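Local structure of cellulosomal scaffoldin (4WI0) at residues I104-T118 / I137-K151. The protein is a scaffoldin that probably cleaves beta-1,4-glucosidic linkages of cellulose, and whose C-terminal X-module and calcium-binding dockerin, the part present here, bind a type II cohesin. The protein carries 1 engineered substitution. Residues are numbered along the deposited sequence; the frame is centred on the assembly and turned at random.
Sequences INLEDILEICKAFNT and ISLEDVMIVAKHFGK. Engineered in segment 137-151: G150 (natural residue Asn). With CA (calcium ion), chain C; CA (calcium ion), chain D.
I104 and I137, each just after the residue that gives a calcium ion its backbone carbonyl, pair, backbone to backbone, with the far end of the other segment. At one end I104 N donates to K151 O (2.9 Å, 169°), while I104 O accepts from G150 N; G150, engineered from Asn, has positive phi, and with K151 it faces I104 as a G1 beta bulge. The other end repeats this: I137 N gives a straight bond to T118 O, N117 and T118 form the bulge, and I137 O receives only weak bonds from their two N-H groups.

Between these ends helices 106-113 and 139-146 run antiparallel (169°), their axes 9.8 Å apart. V145 is wedged among three isoleucines: its CG1, anti to the backbone N (chi1 -179°), presses on I104 CG2 at 3.4 Å and also meets I109 CG1, while its CG2 packs as tightly against I112 CD1. I112 CG2 reaches I137 CG2 (3.7 Å) and, more loosely, V142 CG2. The two phenylalanines match: F149 sets CE1 3.5 Å from L106 N, and F116 sets CE1 3.6 Å from L139 N, each at a helix start.

D108 and D141 each chelate a calcium ion through both carboxylate oxygens. Each OD2 also accepts, on its anti lone pair, a backbone N-H: from N105 (2.9 Å) and S138 respectively; D108 OD1 takes another from M94. With A103 O, D93, D101 and two waters complete the first site; with A136 O, D130, N132, D134 and one water complete the second.

This is the near-twofold symmetry of a dockerin's paired EF-hand-like motifs: the apolar core and end pairings tie each calcium-bound helix start to the opposite helix's exit.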
loop_
_atom_site.group_PDB
_atom_site.type_symbol
_atom_site.label_atom_id
_atom_site.label_comp_id
_atom_site.label_asym_id
_atom_site.label_seq_id
_atom_site.Cartn_x
_atom_site.Cartn_y
_atom_site.Cartn_z
ATOM N N ILE B 104 -5.776 6.979 13.055
ATOM C CA ILE B 104 -5.247 6.654 11.733
ATOM C C ILE B 104 -5.999 7.509 10.723
ATOM O O ILE B 104 -7.184 7.298 10.501
ATOM C CB ILE B 104 -5.426 5.161 11.417
ATOM C CG1 ILE B 104 -4.558 4.335 12.365
ATOM C CG2 ILE B 104 -5.068 4.872 9.964
ATOM C CD1 ILE B 104 -4.748 2.838 12.236
ATOM N N ASN B 105 -5.320 8.486 10.131
ATOM C CA ASN B 105 -5.973 9.418 9.206
ATOM C C ASN B 105 -5.043 9.847 8.060
ATOM O O ASN B 105 -4.045 9.169 7.789
ATOM C CB ASN B 105 -6.557 10.607 9.991
ATOM C CG ASN B 105 -5.529 11.324 10.846
ATOM O OD1 ASN B 105 -4.355 11.416 10.496
ATOM N ND2 ASN B 105 -5.982 11.865 11.978
ATOM N N LEU B 106 -5.374 10.943 7.379
ATOM C CA LEU B 106 -4.609 11.395 6.216
ATOM C C LEU B 106 -3.153 11.737 6.550
ATOM O O LEU B 106 -2.257 11.475 5.745
ATOM C CB LEU B 106 -5.290 12.606 5.566
ATOM C CG LEU B 106 -4.725 13.133 4.247
ATOM C CD1 LEU B 106 -4.870 12.104 3.128
ATOM C CD2 LEU B 106 -5.402 14.433 3.852
ATOM N N GLU B 107 -2.922 12.312 7.729
ATOM C CA GLU B 107 -1.571 12.725 8.127
ATOM C C GLU B 107 -0.627 11.530 8.195
ATOM O O GLU B 107 0.550 11.639 7.851
ATOM C CB GLU B 107 -1.578 13.460 9.471
ATOM C CG GLU B 107 -1.897 14.943 9.372
ATOM C CD GLU B 107 -3.224 15.219 8.694
ATOM O OE1 GLU B 107 -4.273 14.790 9.233
ATOM O OE2 GLU B 107 -3.217 15.857 7.619
ATOM N N ASP B 108 -1.159 10.398 8.639
ATOM C CA ASP B 108 -0.405 9.147 8.691
ATOM C C ASP B 108 -0.046 8.678 7.291
ATOM O O ASP B 108 1.089 8.266 7.044
ATOM C CB ASP B 108 -1.208 8.080 9.410
ATOM C CG ASP B 108 -1.473 8.442 10.848
ATOM O OD1 ASP B 108 -0.506 8.515 11.627
ATOM O OD2 ASP B 108 -2.642 8.673 11.209
ATOM N N ILE B 109 -1.011 8.769 6.378
ATOM C CA ILE B 109 -0.766 8.463 4.963
ATOM C C ILE B 109 0.271 9.412 4.376
ATOM O O ILE B 109 1.190 8.973 3.690
ATOM C CB ILE B 109 -2.060 8.522 4.114
ATOM C CG1 ILE B 109 -2.996 7.378 4.530
ATOM C CG2 ILE B 109 -1.725 8.446 2.620
ATOM C CD1 ILE B 109 -4.200 7.156 3.636
ATOM N N LEU B 110 0.129 10.710 4.640
ATOM C CA LEU B 110 1.076 11.686 4.099
ATOM C C LEU B 110 2.492 11.465 4.624
ATOM O O LEU B 110 3.466 11.700 3.907
ATOM C CB LEU B 110 0.614 13.120 4.366
ATOM C CG LEU B 110 -0.661 13.503 3.617
ATOM C CD1 LEU B 110 -1.197 14.835 4.120
ATOM C CD2 LEU B 110 -0.414 13.550 2.113
ATOM N N GLU B 111 2.603 10.983 5.858
ATOM C CA GLU B 111 3.901 10.709 6.446
ATOM C C GLU B 111 4.646 9.622 5.656
ATOM O O GLU B 111 5.844 9.747 5.407
ATOM C CB GLU B 111 3.741 10.303 7.917
ATOM C CG GLU B 111 5.038 10.237 8.714
ATOM C CD GLU B 111 5.775 11.563 8.795
ATOM O OE1 GLU B 111 5.154 12.640 8.640
ATOM O OE2 GLU B 111 6.998 11.530 9.021
ATOM N N ILE B 112 3.930 8.568 5.272
ATOM C CA ILE B 112 4.496 7.486 4.460
ATOM C C ILE B 112 4.865 7.991 3.054
ATOM O O ILE B 112 5.912 7.639 2.505
ATOM C CB ILE B 112 3.517 6.290 4.369
ATOM C CG1 ILE B 112 3.352 5.645 5.752
ATOM C CG2 ILE B 112 4.011 5.250 3.370
ATOM C CD1 ILE B 112 2.095 4.823 5.906
ATOM N N CYS B 113 4.005 8.836 2.493
ATOM C CA CYS B 113 4.184 9.336 1.143
ATOM C C CYS B 113 5.408 10.239 0.966
ATOM O O CYS B 113 5.832 10.480 -0.156
ATOM C CB CYS B 113 2.909 10.043 0.676
ATOM S SG CYS B 113 1.575 8.882 0.297
ATOM N N LYS B 114 5.971 10.736 2.068
ATOM C CA LYS B 114 7.238 11.464 2.020
ATOM C C LYS B 114 8.376 10.647 1.382
ATOM O O LYS B 114 9.297 11.221 0.812
ATOM C CB LYS B 114 7.648 11.923 3.419
ATOM C CG LYS B 114 6.787 13.057 3.956
ATOM C CD LYS B 114 7.137 13.432 5.388
ATOM C CE LYS B 114 6.153 14.475 5.909
ATOM N NZ LYS B 114 6.481 14.955 7.275
ATOM N N ALA B 115 8.306 9.317 1.475
ATOM C CA ALA B 115 9.308 8.452 0.856
ATOM C C ALA B 115 8.682 7.430 -0.091
ATOM O O ALA B 115 9.193 6.320 -0.219
ATOM C CB ALA B 115 10.115 7.749 1.940
ATOM N N PHE B 116 7.597 7.816 -0.769
ATOM C CA PHE B 116 6.863 6.899 -1.632
ATOM C C PHE B 116 7.704 6.425 -2.817
ATOM O O PHE B 116 8.438 7.200 -3.421
ATOM C CB PHE B 116 5.584 7.535 -2.162
ATOM C CG PHE B 116 4.637 6.551 -2.794
ATOM C CD1 PHE B 116 3.920 5.656 -2.005
ATOM C CD2 PHE B 116 4.456 6.512 -4.174
ATOM C CE1 PHE B 116 3.045 4.742 -2.580
ATOM C CE2 PHE B 116 3.583 5.597 -4.750
ATOM C CZ PHE B 116 2.878 4.712 -3.950
ATOM N N ASN B 117 7.552 5.147 -3.141
ATOM C CA ASN B 117 8.293 4.503 -4.229
ATOM C C ASN B 117 9.802 4.483 -3.998
ATOM O O ASN B 117 10.574 4.891 -4.859
ATOM C CB ASN B 117 7.964 5.137 -5.590
ATOM C CG ASN B 117 8.399 4.262 -6.763
ATOM O OD1 ASN B 117 8.983 4.739 -7.748
ATOM N ND2 ASN B 117 8.113 2.980 -6.664
ATOM N N THR B 118 10.215 4.000 -2.832
ATOM C CA THR B 118 11.634 3.824 -2.537
ATOM C C THR B 118 11.873 2.417 -2.039
ATOM O O THR B 118 10.951 1.754 -1.581
ATOM C CB THR B 118 12.138 4.819 -1.468
ATOM O OG1 THR B 118 11.346 4.686 -0.284
ATOM C CG2 THR B 118 12.057 6.257 -1.977
ATOM N N ILE B 137 8.855 1.036 0.137
ATOM C CA ILE B 137 7.720 1.869 0.535
ATOM C C ILE B 137 6.922 2.059 -0.739
ATOM O O ILE B 137 7.379 2.729 -1.671
ATOM C CB ILE B 137 8.155 3.215 1.157
ATOM C CG1 ILE B 137 8.975 2.953 2.428
ATOM C CG2 ILE B 137 6.930 4.048 1.505
ATOM C CD1 ILE B 137 9.780 4.135 2.921
ATOM N N SER B 138 5.756 1.423 -0.787
ATOM C CA SER B 138 4.961 1.319 -2.008
ATOM C C SER B 138 3.486 1.443 -1.647
ATOM O O SER B 138 3.159 1.754 -0.504
ATOM C CB SER B 138 5.250 -0.020 -2.703
ATOM O OG SER B 138 4.941 -1.126 -1.875
ATOM N N LEU B 139 2.603 1.201 -2.619
ATOM C CA LEU B 139 1.157 1.313 -2.379
ATOM C C LEU B 139 0.659 0.324 -1.313
ATOM O O LEU B 139 -0.305 0.621 -0.610
ATOM C CB LEU B 139 0.366 1.123 -3.677
ATOM C CG LEU B 139 -1.149 1.369 -3.609
ATOM C CD1 LEU B 139 -1.472 2.708 -2.958
ATOM C CD2 LEU B 139 -1.756 1.294 -4.997
ATOM N N GLU B 140 1.305 -0.841 -1.201
ATOM C CA GLU B 140 0.954 -1.803 -0.144
ATOM C C GLU B 140 0.953 -1.178 1.246
ATOM O O GLU B 140 0.031 -1.403 2.028
ATOM C CB GLU B 140 1.914 -2.984 -0.139
ATOM C CG GLU B 140 1.658 -3.934 -1.272
ATOM C CD GLU B 140 2.663 -5.043 -1.328
ATOM O OE1 GLU B 140 2.728 -5.805 -0.330
ATOM O OE2 GLU B 140 3.360 -5.146 -2.373
ATOM N N ASP B 141 1.999 -0.415 1.547
ATOM C CA ASP B 141 2.132 0.249 2.847
ATOM C C ASP B 141 0.997 1.244 3.065
ATOM O O ASP B 141 0.424 1.313 4.152
ATOM C CB ASP B 141 3.476 0.966 2.940
ATOM C CG ASP B 141 4.638 0.019 2.739
ATOM O OD1 ASP B 141 4.868 -0.826 3.623
ATOM O OD2 ASP B 141 5.290 0.097 1.674
ATOM N N VAL B 142 0.679 2.006 2.022
ATOM C CA VAL B 142 -0.419 2.977 2.078
ATOM C C VAL B 142 -1.778 2.280 2.275
ATOM O O VAL B 142 -2.613 2.748 3.063
ATOM C CB VAL B 142 -0.429 3.869 0.806
ATOM C CG1 VAL B 142 -1.716 4.684 0.696
ATOM C CG2 VAL B 142 0.792 4.783 0.786
ATOM N N MET B 143 -2.004 1.164 1.572
ATOM C CA MET B 143 -3.282 0.437 1.677
ATOM C C MET B 143 -3.455 -0.230 3.040
ATOM O O MET B 143 -4.585 -0.398 3.504
ATOM C CB MET B 143 -3.436 -0.610 0.567
ATOM C CG MET B 143 -3.530 -0.038 -0.842
ATOM S SD MET B 143 -4.928 1.062 -1.124
ATOM C CE MET B 143 -6.268 -0.107 -0.989
ATOM N N ILE B 144 -2.349 -0.588 3.689
ATOM C CA ILE B 144 -2.406 -1.103 5.061
ATOM C C ILE B 144 -3.042 -0.063 5.987
ATOM O O ILE B 144 -3.891 -0.391 6.805
ATOM C CB ILE B 144 -1.010 -1.502 5.585
ATOM C CG1 ILE B 144 -0.557 -2.797 4.915
ATOM C CG2 ILE B 144 -1.014 -1.702 7.099
ATOM C CD1 ILE B 144 0.911 -3.095 5.129
ATOM N N VAL B 145 -2.628 1.185 5.841
ATOM C CA VAL B 145 -3.178 2.278 6.641
ATOM C C VAL B 145 -4.651 2.465 6.272
ATOM O O VAL B 145 -5.503 2.590 7.154
ATOM C CB VAL B 145 -2.387 3.593 6.438
ATOM C CG1 VAL B 145 -2.960 4.714 7.295
ATOM C CG2 VAL B 145 -0.915 3.393 6.774
ATOM N N ALA B 146 -4.953 2.447 4.970
ATOM C CA ALA B 146 -6.332 2.599 4.485
ATOM C C ALA B 146 -7.314 1.550 5.031
ATOM O O ALA B 146 -8.517 1.827 5.118
ATOM C CB ALA B 146 -6.366 2.611 2.963
ATOM N N LYS B 147 -6.816 0.367 5.408
ATOM C CA LYS B 147 -7.651 -0.676 6.043
ATOM C C LYS B 147 -8.458 -0.158 7.224
ATOM O O LYS B 147 -9.570 -0.628 7.470
ATOM C CB LYS B 147 -6.807 -1.833 6.589
ATOM C CG LYS B 147 -6.167 -2.748 5.570
ATOM C CD LYS B 147 -5.362 -3.824 6.293
ATOM C CE LYS B 147 -4.837 -4.877 5.334
ATOM N NZ LYS B 147 -5.916 -5.754 4.795
ATOM N N HIS B 148 -7.871 0.767 7.977
ATOM C CA HIS B 148 -8.500 1.294 9.175
ATOM C C HIS B 148 -8.502 2.824 9.155
ATOM O O HIS B 148 -8.369 3.466 10.190
ATOM C CB HIS B 148 -7.792 0.729 10.411
ATOM C CG HIS B 148 -7.813 -0.770 10.480
ATOM N ND1 HIS B 148 -8.912 -1.482 10.908
ATOM C CD2 HIS B 148 -6.884 -1.690 10.133
ATOM C CE1 HIS B 148 -8.654 -2.774 10.840
ATOM N NE2 HIS B 148 -7.426 -2.929 10.374
ATOM N N PHE B 149 -8.681 3.393 7.964
ATOM C CA PHE B 149 -8.691 4.842 7.784
ATOM C C PHE B 149 -9.797 5.471 8.631
ATOM O O PHE B 149 -10.922 4.995 8.622
ATOM C CB PHE B 149 -8.911 5.198 6.312
ATOM C CG PHE B 149 -8.639 6.648 5.985
ATOM C CD1 PHE B 149 -7.338 7.124 5.924
ATOM C CD2 PHE B 149 -9.684 7.533 5.734
ATOM C CE1 PHE B 149 -7.086 8.451 5.625
ATOM C CE2 PHE B 149 -9.434 8.865 5.433
ATOM C CZ PHE B 149 -8.132 9.321 5.374
ATOM N N GLY B 150 -9.464 6.539 9.353
ATOM C CA GLY B 150 -10.438 7.259 10.168
ATOM C C GLY B 150 -10.767 6.598 11.496
ATOM O O GLY B 150 -11.727 6.981 12.136
ATOM N N LYS B 151 -9.972 5.619 11.924
ATOM C CA LYS B 151 -10.219 4.930 13.201
ATOM C C LYS B 151 -9.343 5.439 14.347
ATOM O O LYS B 151 -8.271 6.012 14.127
ATOM C CB LYS B 151 -10.014 3.413 13.046
ATOM C CG LYS B 151 -10.960 2.739 12.065
ATOM C CD LYS B 151 -12.409 2.761 12.547
ATOM C CE LYS B 151 -13.386 2.471 11.418
ATOM N NZ LYS B 151 -13.360 3.526 10.360
HETATM CA CA CA C . -2.012 9.232 13.537
HETATM CA CA CA D . 6.564 -2.025 2.331
HETATM O O HOH W 1 -2.399 11.365 12.542
HETATM O O HOH W 2 5.506 -2.534 0.186
HETATM O O HOH W 3 0.041 10.299 14.332
#